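Local coordinates for effector protein B, substrate of the Dot/Icm secretion system (Legionella drancourtii, PDB 4JVS) that probably acts as a GTPase-activating protein, through the LepB-type GAP domain held in this chain, as an effector secreted by the Dot/Icm system, at residues 248-253 with 265-270; 167-172 with 196-201; 96-101 with 150-155; 236-241 with 260-265. All coordinates share one frame; numbering follows the deposited sequence.

Contact 1 (248-253 with 265-270)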
loop_
_atom_site.group_PDB
_atom_site.type_symbol
_atom_site.label_atom_id
_atom_site.label_comp_id
_atom_site.label_asym_id
_atom_site.label_seq_id
_atom_site.Cartn_x
_atom_site.Cartn_y
_atom_site.Cartn_z
ATOM N N THR A 248 18.381 -6.735 -1.813
ATOM C CA THR A 248 17.299 -5.993 -2.443
ATOM C C THR A 248 17.533 -5.849 -3.950
ATOM O O THR A 248 16.611 -6.025 -4.750
ATOM C CB THR A 248 17.128 -4.603 -1.808
ATOM O OG1 THR A 248 16.764 -4.754 -0.435
ATOM C CG2 THR A 248 16.035 -3.803 -2.517
ATOM N N ILE A 249 18.771 -5.542 -4.329
ATOM C CA ILE A 249 19.133 -5.391 -5.739
ATOM C C ILE A 249 19.012 -6.727 -6.479
ATOM O O ILE A 249 18.387 -6.805 -7.537
ATOM C CB ILE A 249 20.562 -4.796 -5.912
ATOM C CG1 ILE A 249 20.597 -3.337 -5.444
ATOM C CG2 ILE A 249 20.998 -4.885 -7.351
ATOM C CD1 ILE A 249 21.975 -2.693 -5.452
ATOM N N CYS A 250 19.601 -7.775 -5.912
ATOM C CA CYS A 250 19.521 -9.108 -6.497
ATOM C C CYS A 250 18.080 -9.573 -6.726
ATOM O O CYS A 250 17.739 -10.053 -7.814
ATOM C CB CYS A 250 20.250 -10.107 -5.610
ATOM S SG CYS A 250 22.015 -9.898 -5.669
ATOM N N PHE A 251 17.246 -9.435 -5.696
ATOM C CA PHE A 251 15.843 -9.825 -5.786
ATOM C C PHE A 251 15.125 -9.066 -6.887
ATOM O O PHE A 251 14.205 -9.590 -7.517
ATOM C CB PHE A 251 15.136 -9.587 -4.462
ATOM C CG PHE A 251 15.433 -10.618 -3.431
ATOM C CD1 PHE A 251 15.658 -11.928 -3.795
ATOM C CD2 PHE A 251 15.480 -10.283 -2.091
ATOM C CE1 PHE A 251 15.930 -12.884 -2.845
ATOM C CE2 PHE A 251 15.748 -11.236 -1.137
ATOM C CZ PHE A 251 15.975 -12.536 -1.515
ATOM N N GLU A 252 15.560 -7.830 -7.109
ATOM C CA GLU A 252 14.939 -6.960 -8.094
ATOM C C GLU A 252 15.365 -7.381 -9.498
ATOM O O GLU A 252 14.538 -7.470 -10.407
ATOM C CB GLU A 252 15.325 -5.502 -7.820
ATOM C CG GLU A 252 14.521 -4.465 -8.589
ATOM C CD GLU A 252 13.035 -4.520 -8.294
ATOM O OE1 GLU A 252 12.650 -4.498 -7.096
ATOM O OE2 GLU A 252 12.254 -4.596 -9.270
ATOM N N GLU A 253 16.656 -7.659 -9.657
ATOM C CA GLU A 253 17.229 -8.031 -10.950
ATOM C C GLU A 253 16.623 -9.317 -11.522
ATOM O O GLU A 253 16.489 -9.457 -12.728
ATOM C CB GLU A 253 18.758 -8.132 -10.842
ATOM C CG GLU A 253 19.452 -6.791 -10.582
ATOM C CD GLU A 253 19.174 -5.776 -11.678
ATOM O OE1 GLU A 253 19.189 -6.162 -12.862
ATOM O OE2 GLU A 253 18.927 -4.592 -11.370
ATOM N N ARG A 265 27.691 -8.560 -11.276
ATOM C CA ARG A 265 28.725 -7.830 -10.599
ATOM C C ARG A 265 28.759 -8.163 -9.143
ATOM O O ARG A 265 29.790 -8.261 -8.548
ATOM C CB ARG A 265 28.423 -6.358 -10.735
ATOM C CG ARG A 265 29.637 -5.490 -10.866
ATOM C CD ARG A 265 29.422 -4.429 -11.904
ATOM N NE ARG A 265 29.097 -3.202 -11.243
ATOM C CZ ARG A 265 28.364 -2.250 -11.763
ATOM N NH1 ARG A 265 28.110 -1.177 -11.045
ATOM N NH2 ARG A 265 27.888 -2.371 -12.985
ATOM N N ILE A 266 27.594 -8.295 -8.575
ATOM C CA ILE A 266 27.404 -8.550 -7.157
ATOM C C ILE A 266 27.719 -9.994 -6.796
ATOM O O ILE A 266 28.406 -10.264 -5.816
ATOM C CB ILE A 266 25.954 -8.221 -6.755
ATOM C CG1 ILE A 266 25.730 -6.703 -6.812
ATOM C CG2 ILE A 266 25.628 -8.783 -5.390
ATOM C CD1 ILE A 266 24.267 -6.307 -6.834
ATOM N N LEU A 267 27.222 -10.921 -7.605
ATOM C CA LEU A 267 27.414 -12.340 -7.345
ATOM C C LEU A 267 28.849 -12.797 -7.650
ATOM O O LEU A 267 29.322 -13.795 -7.131
ATOM C CB LEU A 267 26.410 -13.143 -8.172
ATOM C CG LEU A 267 25.025 -13.519 -7.631
ATOM C CD1 LEU A 267 24.586 -12.657 -6.473
ATOM C CD2 LEU A 267 24.023 -13.438 -8.760
ATOM N N LYS A 268 29.535 -12.043 -8.494
ATOM C CA LYS A 268 30.886 -12.367 -8.938
ATOM C C LYS A 268 31.917 -12.011 -7.880
ATOM O O LYS A 268 33.080 -12.379 -8.005
ATOM C CB LYS A 268 31.191 -11.525 -10.178
ATOM C CG LYS A 268 32.282 -12.005 -11.091
ATOM C CD LYS A 268 32.774 -10.844 -11.950
ATOM C CE LYS A 268 31.627 -10.053 -12.550
ATOM N NZ LYS A 268 32.123 -8.831 -13.249
ATOM N N SER A 269 31.477 -11.283 -6.877
ATOM C CA SER A 269 32.339 -10.521 -6.013
ATOM C C SER A 269 32.796 -11.039 -4.695
ATOM O O SER A 269 33.467 -10.339 -4.017
ATOM C CB SER A 269 31.761 -9.168 -5.766
ATOM O OG SER A 269 32.609 -8.429 -4.945
ATOM N N ASP A 270 32.443 -12.228 -4.288
ATOM C CA ASP A 270 33.172 -12.859 -3.205
ATOM C C ASP A 270 32.984 -12.172 -1.886
ATOM O O ASP A 270 32.526 -12.779 -0.941
ATOM C CB ASP A 270 34.657 -12.898 -3.520
ATOM C CG ASP A 270 35.198 -14.295 -3.624
ATOM O OD1 ASP A 270 34.441 -15.210 -3.932
ATOM O OD2 ASP A 270 36.393 -14.486 -3.423
#
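C250 and I266 lie closest in backbone, with their CA atoms 7.9 Å apart, where helix 243-253 packs against helix 261-267. These are consecutive helices of the LepB GAP C-terminal subdomain, joined by a short loop. They form a helix-loop-helix pair whose chains run in broadly opposite senses. D270, past the second helix, has positive phi. Every residue that touches across the pair is buried.

I266 sits between two side chains of the first helix and uses one branch for each. Its long branch meets I249, with I266 CD1 3.6 Å from I249 CG2. An extended chi2 of 163° carries that methyl outward. Its short branch turns to the cysteine, with I266 CG2 3.8 Å from C250 SG. I249 offers its CG2 branch, which stands anti to the backbone N (chi1 -68° for CG1). Its other branch leads to M241. The pairs that touch across the contact are all apolar.

Charged and polar groups lie around this packing. R303 of helix 292-306 bonds to L267 O and forms a salt bridge with D270. C250 also packs on I299 of that same C-terminal helix.

L267 starts off along the flank of its helix. The side chain then turns inward, and its CD1 lies 3.9 Å from C250 SG.

Contact 2 (167-172 with 196-201)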
loop_
_atom_site.group_PDB
_atom_site.type_symbol
_atom_site.label_atom_id
_atom_site.label_comp_id
_atom_site.label_asym_id
_atom_site.label_seq_id
_atom_site.Cartn_x
_atom_site.Cartn_y
_atom_site.Cartn_z
ATOM N N GLY A 167 -7.003 3.804 -11.095
ATOM C CA GLY A 167 -7.250 2.488 -11.641
ATOM C C GLY A 167 -7.430 1.481 -10.528
ATOM O O GLY A 167 -8.272 0.580 -10.631
ATOM N N GLN A 168 -6.637 1.637 -9.467
ATOM C CA GLN A 168 -6.725 0.779 -8.294
ATOM C C GLN A 168 -8.108 0.879 -7.669
ATOM O O GLN A 168 -8.704 -0.117 -7.264
ATOM C CB GLN A 168 -5.675 1.183 -7.266
ATOM C CG GLN A 168 -4.235 0.963 -7.723
ATOM C CD GLN A 168 -3.226 1.138 -6.598
ATOM O OE1 GLN A 168 -3.163 2.190 -5.949
ATOM N NE2 GLN A 168 -2.436 0.103 -6.359
ATOM N N ASN A 169 -8.624 2.095 -7.611
ATOM C CA ASN A 169 -9.890 2.352 -6.964
ATOM C C ASN A 169 -11.063 1.722 -7.720
ATOM O O ASN A 169 -12.042 1.295 -7.105
ATOM C CB ASN A 169 -10.070 3.858 -6.790
ATOM C CG ASN A 169 -11.186 4.215 -5.835
ATOM O OD1 ASN A 169 -11.635 3.389 -5.039
ATOM N ND2 ASN A 169 -11.643 5.461 -5.909
ATOM N N ILE A 170 -10.963 1.664 -9.047
ATOM C CA ILE A 170 -11.981 1.010 -9.862
ATOM C C ILE A 170 -12.107 -0.454 -9.429
ATOM O O ILE A 170 -13.199 -0.967 -9.191
ATOM C CB ILE A 170 -11.625 1.058 -11.364
ATOM C CG1 ILE A 170 -11.595 2.500 -11.872
ATOM C CG2 ILE A 170 -12.599 0.219 -12.183
ATOM C CD1 ILE A 170 -11.210 2.617 -13.336
ATOM N N ILE A 171 -10.964 -1.113 -9.313
ATOM C CA ILE A 171 -10.905 -2.495 -8.878
ATOM C C ILE A 171 -11.398 -2.627 -7.446
ATOM O O ILE A 171 -12.096 -3.579 -7.124
ATOM C CB ILE A 171 -9.463 -3.030 -8.992
ATOM C CG1 ILE A 171 -9.010 -2.963 -10.459
ATOM C CG2 ILE A 171 -9.366 -4.425 -8.403
ATOM C CD1 ILE A 171 -7.697 -3.627 -10.752
ATOM N N LEU A 172 -11.051 -1.654 -6.603
ATOM C CA LEU A 172 -11.489 -1.611 -5.205
ATOM C C LEU A 172 -13.010 -1.558 -5.102
ATOM O O LEU A 172 -13.634 -2.371 -4.406
ATOM C CB LEU A 172 -10.911 -0.376 -4.507
ATOM C CG LEU A 172 -10.648 -0.365 -2.993
ATOM C CD1 LEU A 172 -10.586 1.054 -2.464
ATOM C CD2 LEU A 172 -11.645 -1.166 -2.192
ATOM N N GLN A 196 -19.073 4.955 -10.300
ATOM C CA GLN A 196 -19.289 5.725 -11.486
ATOM C C GLN A 196 -18.266 6.782 -11.579
ATOM O O GLN A 196 -17.796 7.088 -12.638
ATOM C CB GLN A 196 -20.638 6.389 -11.403
ATOM C CG GLN A 196 -21.789 5.434 -11.444
ATOM C CD GLN A 196 -23.102 6.121 -11.288
ATOM O OE1 GLN A 196 -23.193 7.193 -10.717
ATOM N NE2 GLN A 196 -24.137 5.508 -11.802
ATOM N N LYS A 197 -17.962 7.364 -10.446
ATOM C CA LYS A 197 -16.924 8.353 -10.312
ATOM C C LYS A 197 -15.527 7.826 -10.508
ATOM O O LYS A 197 -14.685 8.489 -11.051
ATOM C CB LYS A 197 -17.048 9.058 -8.992
ATOM C CG LYS A 197 -16.402 10.403 -9.005
ATOM C CD LYS A 197 -16.125 10.902 -7.622
ATOM C CE LYS A 197 -15.473 12.259 -7.683
ATOM N NZ LYS A 197 -14.056 12.167 -8.084
ATOM N N ALA A 198 -15.271 6.637 -10.023
ATOM C CA ALA A 198 -13.975 6.044 -10.163
ATOM C C ALA A 198 -13.683 5.836 -11.605
ATOM O O ALA A 198 -12.590 5.986 -12.044
ATOM C CB ALA A 198 -13.914 4.734 -9.424
ATOM N N LEU A 199 -14.678 5.442 -12.345
ATOM C CA LEU A 199 -14.496 5.239 -13.771
ATOM C C LEU A 199 -14.201 6.562 -14.476
ATOM O O LEU A 199 -13.263 6.645 -15.278
ATOM C CB LEU A 199 -15.726 4.563 -14.379
ATOM C CG LEU A 199 -16.036 3.177 -13.825
ATOM C CD1 LEU A 199 -17.290 2.615 -14.442
ATOM C CD2 LEU A 199 -14.867 2.265 -14.083
ATOM N N ASP A 200 -14.992 7.592 -14.168
ATOM C CA ASP A 200 -14.823 8.907 -14.798
ATOM C C ASP A 200 -13.516 9.590 -14.365
ATOM O O ASP A 200 -12.861 10.249 -15.171
ATOM C CB ASP A 200 -16.034 9.816 -14.534
ATOM C CG ASP A 200 -17.338 9.259 -15.122
ATOM O OD1 ASP A 200 -17.282 8.605 -16.194
ATOM O OD2 ASP A 200 -18.417 9.474 -14.512
ATOM N N ASP A 201 -13.132 9.424 -13.101
ATOM C CA ASP A 201 -11.851 9.939 -12.627
ATOM C C ASP A 201 -10.678 9.282 -13.354
ATOM O O ASP A 201 -9.652 9.924 -13.594
ATOM C CB ASP A 201 -11.708 9.746 -11.116
ATOM C CG ASP A 201 -12.545 10.734 -10.318
ATOM O OD1 ASP A 201 -13.564 11.230 -10.857
ATOM O OD2 ASP A 201 -12.185 11.018 -9.151
#
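N169 reaches toward A198 across two nearly antiparallel helices. The axes of the two short segments are 157° apart in direction and approach to 8.7 Å. The amide nitrogen N169 ND2 lies 4.2 Å from A198 CB, a loose contact. N169 OD1 bonds to Q173 NE2 in the same helix, and N169 also packs, with Q168 before it, on another protein chain, probably the GTPase partner.

I170 comes next and carries most of the packing. Its CA lies 5.4 Å from A198 CA, a close approach that the small alanine side chain permits. I170 CG1 rests 3.6 Å from A198 O. The two branches of I170 both meet one methyl of L199: I170 CG2 is 3.6 Å from L199 CD2, and I170 CD1 is 3.7 Å from it. The two side chains cross at about a right angle.

I171 turns to L63 and F67 of helix 60-80, and L172 packs on the backbone of that other protein chain.

Helices 156-177 and 193-214 thus pair within the N-terminal subdomain of the GAP domain. Helix 34-45 covers their joint: I38 touches both I170 and L199, F34 touches I170, and A42 touches L199.

Contact 3 (96-101 with 150-155)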
loop_
_atom_site.group_PDB
_atom_site.type_symbol
_atom_site.label_atom_id
_atom_site.label_comp_id
_atom_site.label_asym_id
_atom_site.label_seq_id
_atom_site.Cartn_x
_atom_site.Cartn_y
_atom_site.Cartn_z
ATOM N N THR A 96 15.748 11.444 -3.849
ATOM C CA THR A 96 16.888 11.534 -2.928
ATOM C C THR A 96 16.813 12.720 -1.950
ATOM O O THR A 96 17.152 12.588 -0.766
ATOM C CB THR A 96 18.230 11.519 -3.723
ATOM O OG1 THR A 96 18.576 10.162 -4.031
ATOM C CG2 THR A 96 19.375 12.173 -2.943
ATOM N N ALA A 97 16.331 13.857 -2.445
ATOM C CA ALA A 97 16.142 15.053 -1.627
ATOM C C ALA A 97 15.169 14.853 -0.455
ATOM O O ALA A 97 15.167 15.632 0.502
ATOM C CB ALA A 97 15.675 16.202 -2.498
ATOM N N PHE A 98 14.318 13.860 -0.559
ATOM C CA PHE A 98 13.317 13.612 0.436
ATOM C C PHE A 98 13.612 12.399 1.271
ATOM O O PHE A 98 12.735 11.865 1.863
ATOM C CB PHE A 98 11.999 13.376 -0.248
ATOM C CG PHE A 98 11.522 14.520 -1.053
ATOM C CD1 PHE A 98 10.974 15.598 -0.454
ATOM C CD2 PHE A 98 11.588 14.505 -2.397
ATOM C CE1 PHE A 98 10.544 16.625 -1.150
ATOM C CE2 PHE A 98 11.143 15.542 -3.083
ATOM C CZ PHE A 98 10.624 16.605 -2.447
ATOM N N LYS A 99 14.847 11.960 1.334
ATOM C CA LYS A 99 15.163 10.816 2.149
ATOM C C LYS A 99 16.585 10.713 2.619
ATOM O O LYS A 99 17.460 10.306 1.890
ATOM C CB LYS A 99 14.851 9.531 1.406
ATOM C CG LYS A 99 15.232 8.274 2.164
ATOM C CD LYS A 99 14.222 7.184 2.013
ATOM C CE LYS A 99 13.862 6.510 3.319
ATOM N NZ LYS A 99 12.470 6.007 3.475
ATOM N N PRO A 100 16.807 11.102 3.852
ATOM C CA PRO A 100 17.712 10.462 4.807
ATOM C C PRO A 100 16.871 10.252 6.046
ATOM O O PRO A 100 15.728 10.673 5.978
ATOM C CB PRO A 100 18.775 11.515 5.042
ATOM C CG PRO A 100 18.675 12.389 3.868
ATOM C CD PRO A 100 17.243 12.490 3.590
ATOM N N ASP A 101 17.343 9.623 7.122
ATOM C CA ASP A 101 18.674 8.999 7.267
ATOM C C ASP A 101 19.210 8.111 6.137
ATOM O O ASP A 101 20.430 7.973 5.987
ATOM C CB ASP A 101 18.703 8.162 8.563
ATOM C CG ASP A 101 18.522 9.004 9.823
ATOM O OD1 ASP A 101 17.371 9.147 10.290
ATOM O OD2 ASP A 101 19.535 9.511 10.354
ATOM N N ARG A 150 3.734 16.264 -2.659
ATOM C CA ARG A 150 3.300 17.417 -1.883
ATOM C C ARG A 150 3.989 18.692 -2.391
ATOM O O ARG A 150 3.335 19.705 -2.661
ATOM C CB ARG A 150 3.539 17.167 -0.392
ATOM C CG ARG A 150 2.822 18.125 0.541
ATOM C CD ARG A 150 3.289 17.968 1.984
ATOM N NE ARG A 150 2.862 16.713 2.587
ATOM C CZ ARG A 150 3.695 15.772 3.012
ATOM N NH1 ARG A 150 5.004 15.949 2.902
ATOM N NH2 ARG A 150 3.217 14.658 3.554
ATOM N N HIS A 151 5.304 18.632 -2.565
ATOM C CA HIS A 151 6.025 19.770 -3.124
ATOM C C HIS A 151 5.693 19.974 -4.589
ATOM O O HIS A 151 5.673 21.103 -5.050
ATOM C CB HIS A 151 7.537 19.630 -2.955
ATOM C CG HIS A 151 7.998 19.714 -1.542
ATOM N ND1 HIS A 151 7.557 18.843 -0.560
ATOM C CD2 HIS A 151 8.876 20.545 -0.931
ATOM C CE1 HIS A 151 8.140 19.139 0.584
ATOM N NE2 HIS A 151 8.946 20.169 0.389
ATOM N N PHE A 152 5.446 18.892 -5.321
ATOM C CA PHE A 152 5.158 19.001 -6.749
ATOM C C PHE A 152 3.848 18.308 -7.164
ATOM O O PHE A 152 3.868 17.332 -7.919
ATOM C CB PHE A 152 6.338 18.454 -7.552
ATOM C CG PHE A 152 7.675 18.926 -7.053
ATOM C CD1 PHE A 152 8.083 20.241 -7.252
ATOM C CD2 PHE A 152 8.532 18.057 -6.393
ATOM C CE1 PHE A 152 9.314 20.680 -6.789
ATOM C CE2 PHE A 152 9.767 18.492 -5.927
ATOM C CZ PHE A 152 10.155 19.806 -6.120
ATOM N N PRO A 153 2.700 18.835 -6.694
ATOM C CA PRO A 153 1.379 18.238 -6.947
ATOM C C PRO A 153 0.924 18.250 -8.416
ATOM O O PRO A 153 -0.099 17.633 -8.721
ATOM C CB PRO A 153 0.446 19.107 -6.106
ATOM C CG PRO A 153 1.137 20.416 -6.038
ATOM C CD PRO A 153 2.589 20.100 -5.946
ATOM N N ASP A 154 1.654 18.934 -9.297
ATOM C CA ASP A 154 1.325 18.953 -10.727
ATOM C C ASP A 154 2.390 18.228 -11.544
ATOM O O ASP A 154 2.300 18.137 -12.773
ATOM C CB ASP A 154 1.169 20.389 -11.236
ATOM C CG ASP A 154 -0.051 21.082 -10.659
ATOM O OD1 ASP A 154 -1.163 20.501 -10.746
ATOM O OD2 ASP A 154 0.103 22.202 -10.109
ATOM N N SER A 155 3.401 17.721 -10.848
ATOM C CA SER A 155 4.502 17.016 -11.486
ATOM C C SER A 155 3.997 15.834 -12.293
ATOM O O SER A 155 2.949 15.265 -11.972
ATOM C CB SER A 155 5.479 16.518 -10.426
ATOM O OG SER A 155 4.780 15.817 -9.418
#
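F98 and H151 are the nearest backbone pair, yet their CA atoms stand 10.2 Å apart, so only long side chains bridge the loop 96-101 and the end of helix 142-151. The F98 ring does the bridging. It presents its edge to the face of the H151 imidazole in a T-shaped pair, with centroids 5.1 Å apart and planes at 66°. F98 CE1 is the leading atom. It sits over the imidazole, displaced toward the rim, and lies 3.8 Å from H151 ND1. That nitrogen has a polar partner in its own helix, D147 O, which would limit the rotation of the ring. H151 reaches its place with CG anti to its carbonyl carbon (chi1 -68°).

F152 adds a second aromatic neighbour. F152 CE2 lies at the edge of the F98 ring, near its plane, 4.1 Å from F98 CZ. H151 CB covers one face of the F152 ring over its centre. F98 also rests on D147 and Y148, so it lies against the last turns of helix 142-151. The contact lies at the protein surface, with H151 and F152 both exposed.

The second segment links helix 142-151 to helix 156-177, within the N-terminal subdomain, through a type I beta turn. The turn runs from F152 to S155 and is closed by S155 N bonded to F152 O at 3.0 Å. S155 is the N-cap of helix 156-177, and its OG bonds to A158 N.

Contact 4 (236-241 with 260-265)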
loop_
_atom_site.group_PDB
_atom_site.type_symbol
_atom_site.label_atom_id
_atom_site.label_comp_id
_atom_site.label_asym_id
_atom_site.label_seq_id
_atom_site.Cartn_x
_atom_site.Cartn_y
_atom_site.Cartn_z
ATOM N N GLN A 236 32.578 1.352 -6.451
ATOM C CA GLN A 236 32.810 1.923 -5.167
ATOM C C GLN A 236 31.521 2.183 -4.438
ATOM O O GLN A 236 31.453 2.066 -3.253
ATOM C CB GLN A 236 33.556 3.218 -5.375
ATOM C CG GLN A 236 34.668 3.505 -4.447
ATOM C CD GLN A 236 34.672 4.946 -4.078
ATOM O OE1 GLN A 236 35.557 5.698 -4.467
ATOM N NE2 GLN A 236 33.667 5.353 -3.336
ATOM N N THR A 237 30.496 2.589 -5.146
ATOM C CA THR A 237 29.222 2.837 -4.501
ATOM C C THR A 237 28.618 1.568 -4.024
ATOM O O THR A 237 27.927 1.508 -3.049
ATOM C CB THR A 237 28.221 3.506 -5.421
ATOM O OG1 THR A 237 28.647 4.837 -5.686
ATOM C CG2 THR A 237 26.899 3.552 -4.749
ATOM N N LEU A 238 28.844 0.556 -4.815
ATOM C CA LEU A 238 28.275 -0.766 -4.598
ATOM C C LEU A 238 28.965 -1.535 -3.462
ATOM O O LEU A 238 28.337 -2.352 -2.800
ATOM C CB LEU A 238 28.323 -1.559 -5.903
ATOM C CG LEU A 238 27.526 -2.854 -6.045
ATOM C CD1 LEU A 238 26.037 -2.624 -5.858
ATOM C CD2 LEU A 238 27.805 -3.453 -7.415
ATOM N N ASN A 239 30.254 -1.270 -3.236
ATOM C CA ASN A 239 30.993 -1.915 -2.143
ATOM C C ASN A 239 30.744 -1.240 -0.805
ATOM O O ASN A 239 31.235 -1.691 0.230
ATOM C CB ASN A 239 32.495 -1.960 -2.429
ATOM C CG ASN A 239 32.846 -2.897 -3.572
ATOM O OD1 ASN A 239 33.380 -2.468 -4.595
ATOM N ND2 ASN A 239 32.551 -4.184 -3.403
ATOM N N ALA A 240 29.976 -0.158 -0.842
ATOM C CA ALA A 240 29.589 0.566 0.363
ATOM C C ALA A 240 28.218 0.102 0.869
ATOM O O ALA A 240 27.783 0.456 1.969
ATOM C CB ALA A 240 29.581 2.075 0.096
ATOM N N MET A 241 27.533 -0.692 0.057
ATOM C CA MET A 241 26.179 -1.117 0.382
ATOM C C MET A 241 26.117 -2.182 1.478
ATOM O O MET A 241 27.039 -2.979 1.638
ATOM C CB MET A 241 25.472 -1.591 -0.885
ATOM C CG MET A 241 25.387 -0.502 -1.928
ATOM S SD MET A 241 24.045 -0.770 -3.084
ATOM C CE MET A 241 23.525 0.928 -3.368
ATOM N N SER A 260 21.674 -9.672 -15.408
ATOM C CA SER A 260 22.134 -8.290 -15.559
ATOM C C SER A 260 23.621 -8.186 -15.332
ATOM O O SER A 260 24.227 -9.067 -14.731
ATOM C CB SER A 260 21.439 -7.353 -14.567
ATOM O OG SER A 260 20.512 -8.038 -13.746
ATOM N N ARG A 261 24.199 -7.090 -15.810
ATOM C CA ARG A 261 25.572 -6.753 -15.488
ATOM C C ARG A 261 25.666 -6.431 -14.000
ATOM O O ARG A 261 26.643 -6.787 -13.345
ATOM C CB ARG A 261 26.039 -5.563 -16.330
ATOM C CG ARG A 261 27.312 -5.828 -17.108
ATOM C CD ARG A 261 27.762 -4.614 -17.897
ATOM N NE ARG A 261 27.076 -4.504 -19.181
ATOM C CZ ARG A 261 27.340 -3.563 -20.083
ATOM N NH1 ARG A 261 28.275 -2.654 -19.836
ATOM N NH2 ARG A 261 26.669 -3.533 -21.231
ATOM N N LEU A 262 24.644 -5.767 -13.465
ATOM C CA LEU A 262 24.627 -5.410 -12.048
ATOM C C LEU A 262 24.574 -6.634 -11.139
ATOM O O LEU A 262 25.379 -6.754 -10.219
ATOM C CB LEU A 262 23.469 -4.463 -11.729
ATOM C CG LEU A 262 23.255 -3.994 -10.287
ATOM C CD1 LEU A 262 24.534 -3.471 -9.675
ATOM C CD2 LEU A 262 22.193 -2.910 -10.249
ATOM N N ILE A 263 23.636 -7.545 -11.384
ATOM C CA ILE A 263 23.509 -8.699 -10.503
ATOM C C ILE A 263 24.704 -9.637 -10.634
ATOM O O ILE A 263 25.071 -10.330 -9.683
ATOM C CB ILE A 263 22.214 -9.491 -10.747
ATOM C CG1 ILE A 263 21.937 -10.413 -9.553
ATOM C CG2 ILE A 263 22.289 -10.262 -12.060
ATOM C CD1 ILE A 263 20.952 -11.512 -9.841
ATOM N N MET A 264 25.278 -9.714 -11.811
ATOM C CA MET A 264 26.487 -10.468 -12.045
ATOM C C MET A 264 27.670 -9.867 -11.330
ATOM O O MET A 264 28.534 -10.543 -10.851
ATOM C CB MET A 264 26.738 -10.602 -13.527
ATOM C CG MET A 264 26.157 -11.848 -14.155
ATOM S SD MET A 264 25.807 -13.081 -12.948
ATOM C CE MET A 264 24.601 -14.013 -13.805
ATOM N N ARG A 265 27.691 -8.560 -11.276
ATOM C CA ARG A 265 28.725 -7.830 -10.599
ATOM C C ARG A 265 28.759 -8.163 -9.143
ATOM O O ARG A 265 29.790 -8.261 -8.548
ATOM C CB ARG A 265 28.423 -6.358 -10.735
ATOM C CG ARG A 265 29.637 -5.490 -10.866
ATOM C CD ARG A 265 29.422 -4.429 -11.904
ATOM N NE ARG A 265 29.097 -3.202 -11.243
ATOM C CZ ARG A 265 28.364 -2.250 -11.763
ATOM N NH1 ARG A 265 28.110 -1.177 -11.045
ATOM N NH2 ARG A 265 27.888 -2.371 -12.985
#
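R265, which meets L238 across this contact, makes the helix bond from its backbone N to R261 O at 2.9 Å. The preceding turn is similar, with M264 N bonded to S260 O at 3.2 Å. S260 holds the N-cap position of helix 261-267, but its side chain makes no capping bond. Its OG bonds instead to E253 OE1, on the neighbouring helix 243-253.

L238 comes from the short helix 235-238. Its CB is directed toward the second segment, and the CD2 methyl makes the contact. A chi1 of -167° puts CG anti to the backbone N, and from there CD2 reaches two partners. One is L262 CD1, 4.0 Å from L238 CD2, met in an oblique crossing of the two leucines. The other is R265 NE, also 4.0 Å from L238 CD2. The arginine chain bends at chi2 and chi3, which brings its NE beside the leucine methyl. An acetic acid, probably from the crystallisation liquor, is modelled as linked to R265 NH2; that link is doubtful.

Within the C-terminal subdomain this packing joins helices 235-238 and 261-267. L262 also packs on F230 and I249, while L238 reaches L246 and I266.

The two leucines are buried and the arginine is partly exposed. The contact therefore grades from an apolar interior to a charged outer edge, and the meeting of R265 with L238 is van der Waals packing.

How the contacts relate
From the N terminus, contact 3 closes first: it joins the loop before strand 106-107 to the end of helix 142-151. Contact 2 follows in series, pairing helix 156-177, the next helix along, with helix 193-214. Both belong to the N-terminal subdomain, with centres about 26 Å apart. Contacts 4 and 1 come later, in the C-terminal subdomain. Their segments alternate along the chain, so the two loops cross. They share R265 and helix 261-267, and their centres are about 7 Å apart. Together they bind helices 235-238, 243-253 and 261-267 into one cluster. Contact 2 lies on the opposite side of the chain's centre from this cluster.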